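Local coordinates for protein histone-lysine N-methyltransferase, H3 lysine-9 specific SUVH6 (PDB 6A5K) that methylates histone H3 at its ninth-position lysine, using S-adenosylmethionine as methyl donor, and probably reads non-CG DNA methylation through its SRA domain, at residues A[247-256]-A[269-277]; A[238-246]-A[255-263]. The protein carries 1 engineered substitution. One frame throughout, in Å; residues are numbered along the deposited sequence.

Contact 1 of 2, residues A[247-256]-A[269-277]; sequences ISEGKEQSPI and LFTYTVKLI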
loop_
_atom_site.group_PDB
_atom_site.type_symbol
_atom_site.label_atom_id
_atom_site.label_comp_id
_atom_site.label_asym_id
_atom_site.label_seq_id
_atom_site.Cartn_x
_atom_site.Cartn_y
_atom_site.Cartn_z
ATOM N N ILE A 247 -20.880 -9.656 -4.437
ATOM C CA ILE A 247 -21.541 -9.622 -3.132
ATOM C C ILE A 247 -22.381 -8.354 -2.937
ATOM O O ILE A 247 -23.198 -8.280 -2.019
ATOM C CB ILE A 247 -20.533 -9.716 -1.970
ATOM C CG1 ILE A 247 -19.588 -8.511 -1.975
ATOM C CG2 ILE A 247 -19.743 -11.023 -2.040
ATOM C CD1 ILE A 247 -18.861 -8.317 -0.674
ATOM N N SER A 248 -22.169 -7.356 -3.788
ATOM C CA SER A 248 -22.955 -6.127 -3.720
ATOM C C SER A 248 -24.186 -6.234 -4.616
ATOM O O SER A 248 -25.146 -5.479 -4.460
ATOM C CB SER A 248 -22.113 -4.919 -4.130
ATOM O OG SER A 248 -22.138 -4.751 -5.537
ATOM N N GLU A 249 -24.131 -7.172 -5.560
ATOM C CA GLU A 249 -25.229 -7.441 -6.488
ATOM C C GLU A 249 -25.669 -6.217 -7.290
ATOM O O GLU A 249 -26.864 -5.953 -7.426
ATOM C CB GLU A 249 -26.427 -8.025 -5.737
ATOM C CG GLU A 249 -26.227 -9.470 -5.306
ATOM C CD GLU A 249 -27.279 -9.937 -4.318
ATOM O OE1 GLU A 249 -27.270 -9.458 -3.164
ATOM O OE2 GLU A 249 -28.118 -10.778 -4.700
ATOM N N GLY A 250 -24.699 -5.480 -7.821
ATOM C CA GLY A 250 -24.984 -4.392 -8.738
ATOM C C GLY A 250 -24.968 -3.012 -8.113
ATOM O O GLY A 250 -25.016 -2.008 -8.823
ATOM N N LYS A 251 -24.895 -2.953 -6.786
ATOM C CA LYS A 251 -24.933 -1.672 -6.088
ATOM C C LYS A 251 -23.609 -0.925 -6.211
ATOM O O LYS A 251 -23.594 0.283 -6.455
ATOM C CB LYS A 251 -25.303 -1.879 -4.619
ATOM C CG LYS A 251 -26.737 -2.353 -4.425
ATOM C CD LYS A 251 -26.980 -2.846 -3.012
ATOM C CE LYS A 251 -28.451 -3.153 -2.786
ATOM N NZ LYS A 251 -28.670 -3.937 -1.536
ATOM N N GLU A 252 -22.500 -1.636 -6.042
ATOM C CA GLU A 252 -21.199 -1.045 -6.319
ATOM C C GLU A 252 -21.042 -0.889 -7.823
ATOM O O GLU A 252 -21.560 -1.698 -8.589
ATOM C CB GLU A 252 -20.061 -1.898 -5.746
ATOM C CG GLU A 252 -20.043 -2.000 -4.227
ATOM C CD GLU A 252 -19.531 -0.742 -3.545
ATOM O OE1 GLU A 252 -19.261 0.263 -4.242
ATOM O OE2 GLU A 252 -19.399 -0.763 -2.303
ATOM N N GLN A 253 -20.329 0.151 -8.244
ATOM C CA GLN A 253 -20.137 0.404 -9.668
ATOM C C GLN A 253 -19.296 -0.699 -10.306
ATOM O O GLN A 253 -19.401 -0.958 -11.501
ATOM C CB GLN A 253 -19.496 1.776 -9.890
ATOM C CG GLN A 253 -20.157 2.903 -9.098
ATOM C CD GLN A 253 -21.291 3.568 -9.862
ATOM O OE1 GLN A 253 -22.205 2.898 -10.344
ATOM N NE2 GLN A 253 -21.245 4.893 -9.961
ATOM N N SER A 254 -18.472 -1.350 -9.494
ATOM C CA SER A 254 -17.730 -2.530 -9.919
ATOM C C SER A 254 -18.051 -3.703 -9.001
ATOM O O SER A 254 -18.173 -3.528 -7.789
ATOM C CB SER A 254 -16.225 -2.254 -9.922
ATOM O OG SER A 254 -15.901 -1.204 -10.814
ATOM N N PRO A 255 -18.182 -4.909 -9.575
ATOM C CA PRO A 255 -18.556 -6.076 -8.771
ATOM C C PRO A 255 -17.460 -6.489 -7.790
ATOM O O PRO A 255 -16.272 -6.381 -8.092
ATOM C CB PRO A 255 -18.788 -7.164 -9.822
ATOM C CG PRO A 255 -17.904 -6.771 -10.955
ATOM C CD PRO A 255 -17.938 -5.265 -10.985
ATOM N N ILE A 256 -17.872 -6.954 -6.616
ATOM C CA ILE A 256 -16.939 -7.436 -5.609
ATOM C C ILE A 256 -17.173 -8.926 -5.408
ATOM O O ILE A 256 -18.172 -9.337 -4.828
ATOM C CB ILE A 256 -17.094 -6.669 -4.280
ATOM C CG1 ILE A 256 -16.729 -5.194 -4.487
ATOM C CG2 ILE A 256 -16.211 -7.285 -3.192
ATOM C CD1 ILE A 256 -16.955 -4.306 -3.258
ATOM N N LEU A 269 -24.549 -13.915 5.445
ATOM C CA LEU A 269 -25.765 -13.212 5.089
ATOM C C LEU A 269 -25.742 -11.796 5.643
ATOM O O LEU A 269 -25.445 -11.597 6.821
ATOM C CB LEU A 269 -26.974 -13.984 5.617
ATOM C CG LEU A 269 -28.377 -13.428 5.425
ATOM C CD1 LEU A 269 -28.726 -13.441 3.952
ATOM C CD2 LEU A 269 -29.365 -14.271 6.216
ATOM N N PHE A 270 -26.031 -10.823 4.781
ATOM C CA PHE A 270 -26.180 -9.422 5.175
ATOM C C PHE A 270 -26.723 -8.622 3.997
ATOM O O PHE A 270 -26.675 -9.079 2.859
ATOM C CB PHE A 270 -24.844 -8.823 5.661
ATOM C CG PHE A 270 -23.861 -8.549 4.557
ATOM C CD1 PHE A 270 -23.127 -9.580 3.992
ATOM C CD2 PHE A 270 -23.667 -7.259 4.086
ATOM C CE1 PHE A 270 -22.226 -9.333 2.970
ATOM C CE2 PHE A 270 -22.763 -7.005 3.067
ATOM C CZ PHE A 270 -22.042 -8.039 2.513
ATOM N N THR A 271 -27.232 -7.426 4.269
ATOM C CA THR A 271 -27.719 -6.550 3.207
ATOM C C THR A 271 -26.638 -5.562 2.779
ATOM O O THR A 271 -26.192 -4.735 3.577
ATOM C CB THR A 271 -28.976 -5.776 3.650
ATOM O OG1 THR A 271 -29.974 -6.703 4.096
ATOM C CG2 THR A 271 -29.538 -4.942 2.503
ATOM N N TYR A 272 -26.215 -5.643 1.522
ATOM C CA TYR A 272 -25.149 -4.769 1.056
ATOM C C TYR A 272 -25.665 -3.349 0.898
ATOM O O TYR A 272 -26.716 -3.127 0.306
ATOM C CB TYR A 272 -24.549 -5.259 -0.272
ATOM C CG TYR A 272 -23.173 -4.672 -0.509
ATOM C CD1 TYR A 272 -23.021 -3.384 -1.009
ATOM C CD2 TYR A 272 -22.032 -5.391 -0.198
ATOM C CE1 TYR A 272 -21.761 -2.830 -1.202
ATOM C CE2 TYR A 272 -20.770 -4.851 -0.383
ATOM C CZ TYR A 272 -20.639 -3.574 -0.888
ATOM O OH TYR A 272 -19.380 -3.047 -1.067
ATOM N N THR A 273 -24.913 -2.387 1.421
ATOM C CA THR A 273 -25.298 -0.985 1.326
ATOM C C THR A 273 -24.107 -0.105 0.958
ATOM O O THR A 273 -23.046 -0.205 1.576
ATOM C CB THR A 273 -25.892 -0.478 2.655
ATOM O OG1 THR A 273 -26.781 -1.466 3.195
ATOM C CG2 THR A 273 -26.647 0.818 2.428
ATOM N N VAL A 274 -24.278 0.757 -0.038
ATOM C CA VAL A 274 -23.219 1.696 -0.407
ATOM C C VAL A 274 -23.446 3.062 0.247
ATOM O O VAL A 274 -22.634 3.973 0.105
ATOM C CB VAL A 274 -23.112 1.886 -1.939
ATOM C CG1 VAL A 274 -23.075 0.544 -2.645
ATOM C CG2 VAL A 274 -24.275 2.718 -2.451
ATOM N N LYS A 275 -24.550 3.199 0.971
ATOM C CA LYS A 275 -24.875 4.475 1.600
ATOM C C LYS A 275 -25.003 4.370 3.115
ATOM O O LYS A 275 -25.582 3.421 3.643
ATOM C CB LYS A 275 -26.169 5.046 1.007
ATOM C CG LYS A 275 -26.086 5.318 -0.484
ATOM C CD LYS A 275 -26.291 6.793 -0.795
ATOM C CE LYS A 275 -27.622 7.031 -1.493
ATOM N NZ LYS A 275 -27.584 8.242 -2.366
ATOM N N LEU A 276 -24.464 5.365 3.810
ATOM C CA LEU A 276 -24.610 5.434 5.257
ATOM C C LEU A 276 -26.073 5.589 5.647
ATOM O O LEU A 276 -26.843 6.272 4.967
ATOM C CB LEU A 276 -23.792 6.592 5.829
ATOM C CG LEU A 276 -22.282 6.388 5.905
ATOM C CD1 LEU A 276 -21.602 7.696 6.288
ATOM C CD2 LEU A 276 -21.956 5.288 6.908
ATOM N N ILE A 277 -26.457 4.939 6.736
ATOM C CA ILE A 277 -27.800 5.100 7.266
ATOM C C ILE A 277 -27.743 5.971 8.512
ATOM O O ILE A 277 -27.146 5.594 9.521
ATOM C CB ILE A 277 -28.445 3.748 7.581
ATOM C CG1 ILE A 277 -28.435 2.874 6.325
ATOM C CG2 ILE A 277 -29.865 3.937 8.131
ATOM C CD1 ILE A 277 -28.766 1.436 6.587
HETATM O O HOH W 1 -27.534 -7.277 -0.722
#

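Contact 2 of 2, residues A[238-246]-A[255-263]; sequences YREGLCKLD and PISAVNEID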
loop_
_atom_site.group_PDB
_atom_site.type_symbol
_atom_site.label_atom_id
_atom_site.label_comp_id
_atom_site.label_asym_id
_atom_site.label_seq_id
_atom_site.Cartn_x
_atom_site.Cartn_y
_atom_site.Cartn_z
ATOM N N TYR A 238 -11.248 -20.534 -15.321
ATOM C CA TYR A 238 -11.720 -21.552 -14.395
ATOM C C TYR A 238 -11.290 -21.296 -12.954
ATOM O O TYR A 238 -11.163 -22.241 -12.175
ATOM C CB TYR A 238 -11.199 -22.918 -14.845
ATOM C CG TYR A 238 -9.682 -23.014 -14.882
ATOM C CD1 TYR A 238 -8.965 -23.436 -13.769
ATOM C CD2 TYR A 238 -8.970 -22.679 -16.030
ATOM C CE1 TYR A 238 -7.590 -23.525 -13.793
ATOM C CE2 TYR A 238 -7.588 -22.768 -16.063
ATOM C CZ TYR A 238 -6.906 -23.193 -14.940
ATOM O OH TYR A 238 -5.533 -23.284 -14.961
ATOM N N ARG A 239 -11.077 -20.028 -12.607
ATOM C CA ARG A 239 -10.459 -19.658 -11.330
ATOM C C ARG A 239 -11.035 -20.402 -10.130
ATOM O O ARG A 239 -12.230 -20.311 -9.833
ATOM C CB ARG A 239 -10.582 -18.157 -11.086
ATOM C CG ARG A 239 -9.823 -17.714 -9.848
ATOM C CD ARG A 239 -10.064 -16.268 -9.515
ATOM N NE ARG A 239 -9.342 -15.888 -8.306
ATOM C CZ ARG A 239 -9.493 -14.729 -7.680
ATOM N NH1 ARG A 239 -10.339 -13.820 -8.147
ATOM N NH2 ARG A 239 -8.791 -14.475 -6.586
ATOM N N GLU A 240 -10.164 -21.143 -9.451
ATOM C CA GLU A 240 -10.559 -21.968 -8.318
ATOM C C GLU A 240 -11.180 -21.149 -7.198
ATOM O O GLU A 240 -10.717 -20.050 -6.887
ATOM C CB GLU A 240 -9.354 -22.745 -7.778
ATOM C CG GLU A 240 -9.201 -24.145 -8.359
ATOM C CD GLU A 240 -8.271 -24.183 -9.556
ATOM O OE1 GLU A 240 -7.177 -23.585 -9.480
ATOM O OE2 GLU A 240 -8.635 -24.810 -10.573
ATOM N N GLY A 241 -12.241 -21.687 -6.606
ATOM C CA GLY A 241 -12.803 -21.130 -5.389
ATOM C C GLY A 241 -13.821 -20.013 -5.528
ATOM O O GLY A 241 -14.380 -19.563 -4.527
ATOM N N LEU A 242 -14.071 -19.560 -6.752
ATOM C CA LEU A 242 -15.037 -18.484 -6.969
ATOM C C LEU A 242 -16.436 -18.888 -6.486
ATOM O O LEU A 242 -17.011 -19.872 -6.956
ATOM C CB LEU A 242 -15.073 -18.088 -8.444
ATOM C CG LEU A 242 -15.923 -16.867 -8.802
ATOM C CD1 LEU A 242 -15.454 -15.649 -8.034
ATOM C CD2 LEU A 242 -15.893 -16.604 -10.305
ATOM N N CYS A 243 -16.963 -18.119 -5.538
ATOM C CA CYS A 243 -18.250 -18.389 -4.894
ATOM C C CYS A 243 -19.362 -17.533 -5.466
ATOM O O CYS A 243 -20.467 -18.003 -5.705
ATOM C CB CYS A 243 -18.170 -18.111 -3.388
ATOM S SG CYS A 243 -16.909 -18.986 -2.498
ATOM N N LYS A 244 -19.056 -16.256 -5.648
ATOM C CA LYS A 244 -20.052 -15.254 -5.990
ATOM C C LYS A 244 -19.397 -14.179 -6.843
ATOM O O LYS A 244 -18.303 -13.718 -6.526
ATOM C CB LYS A 244 -20.647 -14.644 -4.715
ATOM C CG LYS A 244 -21.960 -13.896 -4.903
ATOM C CD LYS A 244 -22.771 -13.904 -3.609
ATOM C CE LYS A 244 -24.034 -13.058 -3.722
ATOM N NZ LYS A 244 -25.062 -13.681 -4.599
ATOM N N LEU A 245 -20.054 -13.779 -7.924
ATOM C CA LEU A 245 -19.481 -12.771 -8.808
ATOM C C LEU A 245 -19.524 -11.381 -8.167
ATOM O O LEU A 245 -18.611 -10.569 -8.346
ATOM C CB LEU A 245 -20.215 -12.749 -10.151
ATOM C CG LEU A 245 -19.956 -13.886 -11.148
ATOM C CD1 LEU A 245 -18.468 -14.161 -11.277
ATOM C CD2 LEU A 245 -20.728 -15.162 -10.798
ATOM N N ASP A 246 -20.584 -11.112 -7.413
ATOM C CA ASP A 246 -20.793 -9.775 -6.871
ATOM C C ASP A 246 -21.579 -9.797 -5.563
ATOM O O ASP A 246 -22.798 -9.922 -5.577
ATOM C CB ASP A 246 -21.516 -8.909 -7.908
ATOM C CG ASP A 246 -21.573 -7.446 -7.516
ATOM O OD1 ASP A 246 -20.877 -7.051 -6.552
ATOM O OD2 ASP A 246 -22.308 -6.688 -8.182
ATOM N N PRO A 255 -18.182 -4.909 -9.575
ATOM C CA PRO A 255 -18.556 -6.076 -8.771
ATOM C C PRO A 255 -17.460 -6.489 -7.790
ATOM O O PRO A 255 -16.272 -6.381 -8.092
ATOM C CB PRO A 255 -18.788 -7.164 -9.822
ATOM C CG PRO A 255 -17.904 -6.771 -10.955
ATOM C CD PRO A 255 -17.938 -5.265 -10.985
ATOM N N ILE A 256 -17.872 -6.954 -6.616
ATOM C CA ILE A 256 -16.939 -7.436 -5.609
ATOM C C ILE A 256 -17.173 -8.926 -5.408
ATOM O O ILE A 256 -18.172 -9.337 -4.828
ATOM C CB ILE A 256 -17.094 -6.669 -4.280
ATOM C CG1 ILE A 256 -16.729 -5.194 -4.487
ATOM C CG2 ILE A 256 -16.211 -7.285 -3.192
ATOM C CD1 ILE A 256 -16.955 -4.306 -3.258
ATOM N N SER A 257 -16.253 -9.737 -5.914
ATOM C CA SER A 257 -16.442 -11.182 -5.913
ATOM C C SER A 257 -16.016 -11.814 -4.594
ATOM O O SER A 257 -15.394 -11.165 -3.742
ATOM C CB SER A 257 -15.669 -11.820 -7.067
ATOM O OG SER A 257 -14.288 -11.517 -6.970
ATOM N N ALA A 258 -16.356 -13.088 -4.435
ATOM C CA ALA A 258 -15.969 -13.852 -3.257
ATOM C C ALA A 258 -15.280 -15.150 -3.669
ATOM O O ALA A 258 -15.791 -15.913 -4.500
ATOM C CB ALA A 258 -17.176 -14.145 -2.395
ATOM N N VAL A 259 -14.119 -15.395 -3.074
ATOM C CA VAL A 259 -13.324 -16.573 -3.387
ATOM C C VAL A 259 -13.073 -17.392 -2.123
ATOM O O VAL A 259 -12.698 -16.854 -1.082
ATOM C CB VAL A 259 -11.975 -16.182 -4.037
ATOM C CG1 VAL A 259 -11.085 -17.406 -4.231
ATOM C CG2 VAL A 259 -12.210 -15.467 -5.360
ATOM N N ASN A 260 -13.299 -18.696 -2.207
ATOM C CA ASN A 260 -13.022 -19.578 -1.081
ATOM C C ASN A 260 -12.298 -20.829 -1.569
ATOM O O ASN A 260 -12.885 -21.678 -2.233
ATOM C CB ASN A 260 -14.318 -19.954 -0.353
ATOM C CG ASN A 260 -14.075 -20.732 0.933
ATOM O OD1 ASN A 260 -12.986 -21.261 1.164
ATOM N ND2 ASN A 260 -15.099 -20.806 1.777
ATOM N N GLU A 261 -11.018 -20.927 -1.246
ATOM C CA GLU A 261 -10.225 -22.086 -1.632
ATOM C C GLU A 261 -9.860 -22.905 -0.402
ATOM O O GLU A 261 -9.010 -23.791 -0.461
ATOM C CB GLU A 261 -8.968 -21.646 -2.382
ATOM C CG GLU A 261 -9.244 -20.655 -3.500
ATOM C CD GLU A 261 -7.989 -20.237 -4.237
ATOM O OE1 GLU A 261 -7.652 -19.034 -4.207
ATOM O OE2 GLU A 261 -7.341 -21.114 -4.849
ATOM N N ILE A 262 -10.520 -22.602 0.709
ATOM C CA ILE A 262 -10.212 -23.224 1.992
ATOM C C ILE A 262 -11.241 -24.287 2.364
ATOM O O ILE A 262 -10.889 -25.401 2.749
ATOM C CB ILE A 262 -10.153 -22.176 3.121
ATOM C CG1 ILE A 262 -9.114 -21.092 2.801
ATOM C CG2 ILE A 262 -9.855 -22.845 4.454
ATOM C CD1 ILE A 262 -7.740 -21.645 2.465
ATOM N N ASP A 263 -12.515 -23.929 2.253
ATOM C CA ASP A 263 -13.607 -24.829 2.614
ATOM C C ASP A 263 -14.804 -24.639 1.679
ATOM O O ASP A 263 -14.659 -24.106 0.577
ATOM C CB ASP A 263 -14.011 -24.610 4.076
ATOM C CG ASP A 263 -14.230 -23.143 4.410
ATOM O OD1 ASP A 263 -14.948 -22.458 3.654
ATOM O OD2 ASP A 263 -13.661 -22.669 5.419
HETATM O O HOH W 2 -8.532 -18.023 -6.908
HETATM O O HOH W 3 -6.484 -16.310 -5.942
#

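Contact 1 of 2, residues A[247-256]-A[269-277]
Tyr-272 lays its ring against the turn that begins at Ser-248, a compact example of how one aromatic residue can organise an irregular loop. CG stands anti to the backbone N (chi1 -160°), which carries the ring from strand 271-272 toward 247-256. Followed outward, CB lies 3.7 Å from the carbonyl O of Ile-247, and CG rests against CA of Ser-248. The six-membered ring then receives Ser-248 CB over its centre, a CH-pi contact of 3.5 Å from CB to the ring centroid and only 10° off the normal. On the CD2-CE2 side, CE2 meets Ile-247 CD1 at 4.0 Å. At the tip, the hydroxyl OH gives its hydrogen to Glu-252 OE2, using the anti lone pair of that oxygen, with carboxylate and ring planes 76° apart; OH is also bonded to the backbone N of Val-449, so two partners grip it. Ile-256 CD1 packs against the same OH.

Lys-251 reaches along the outside with an extended chain. Its CB touches Val-274 CG1, and NZ donates to the carbonyl O of Tyr-272 at 2.8 Å, in the carbonyl plane. The turn itself, type I' from Ser-248 to Lys-251, is steadied by Ser-248 OG, which accepts from Glu-252 N and is bonded to Asp-246 OD1. A phenylalanine in place of Tyr-272 would probably keep the ring over Ser-248 but leave Glu-252 OE2 and the Val-449 amide without their shared hydroxyl. Main-chain and side-chain oxygens of one tyrosine thus each take a separate grip on the loop, and the 2.6 Å bond from Tyr-272 OH to Glu-252 OE2 is consistent with an ionised carboxylate, which would polarise the phenol.

Contact 2 of 2, residues A[238-246]-A[255-263]
Arg-239 turns CG opposite its main-chain nitrogen (chi1 -174°) and stays extended as far as NE, which takes the guanidinium across to Val-259, whose CG2 stands over the guanidinium centre, 3.6 Å from Arg-239 CZ. The cation is held from elsewhere too: NH2 forms a salt bridge with Glu-356, while NE gives a hydrogen bond to a water that also donates to the carbonyl O of Glu-240. A trans first torsion in Asp-246 (chi1 -171°) swings its carboxylate beside the Pro-255 ring. There Asp-246 OD1 takes the Ile-256 N at 3.0 Å from above the carboxylate plane, and OD2 accepts from Gly-250 N.

Between these ends the backbones join. Asn-260 N donates to Gly-241 O at 2.7 Å, Cys-243 N to Ala-258 O, and Ala-258 N to Lys-244 O at 2.9 Å. Gly-241, at positive phi in a type II turn, has no room for a CB, which would collide with Glu-261 CG and Asn-260 O. Cys-243 SG rests 3.5 Å from Asn-260 CB; beyond it, Asn-260 OD1 accepts from Ile-262 N, an Asx turn, and also from Asp-263 N, which makes an Asx motif.

Since Cys-243 and Lys-244 both face Ala-258, the antiparallel pair contains a classic beta bulge, here at the outer strand 242-244 of a mixed sheet that continues through strand 355-359.

How the contacts relate
Contacts 1 and 2 have centres 16 Å apart and interleave along the chain: 238-246 leads into 247-256, which runs on through the shared Pro-255 and Ile-256 into 255-263, and 269-277 follows. In contact 2 strands 242-244 and 257-259 pair antiparallel, with 247-256 in the loop between them; contact 1 fastens that loop to strand 271-272. The two meet where Ile-247 CG2 packs on Ala-258 CB at 4.1 Å. The sheet of contact 2 runs on through 355-359 to 365-369, 491-494 and 454-455, while 271-272 pairs with 446-447, so both join the Pre-SET part to strands of the SET domain, each with a side chain about 10 Å from bound S-adenosylmethionine.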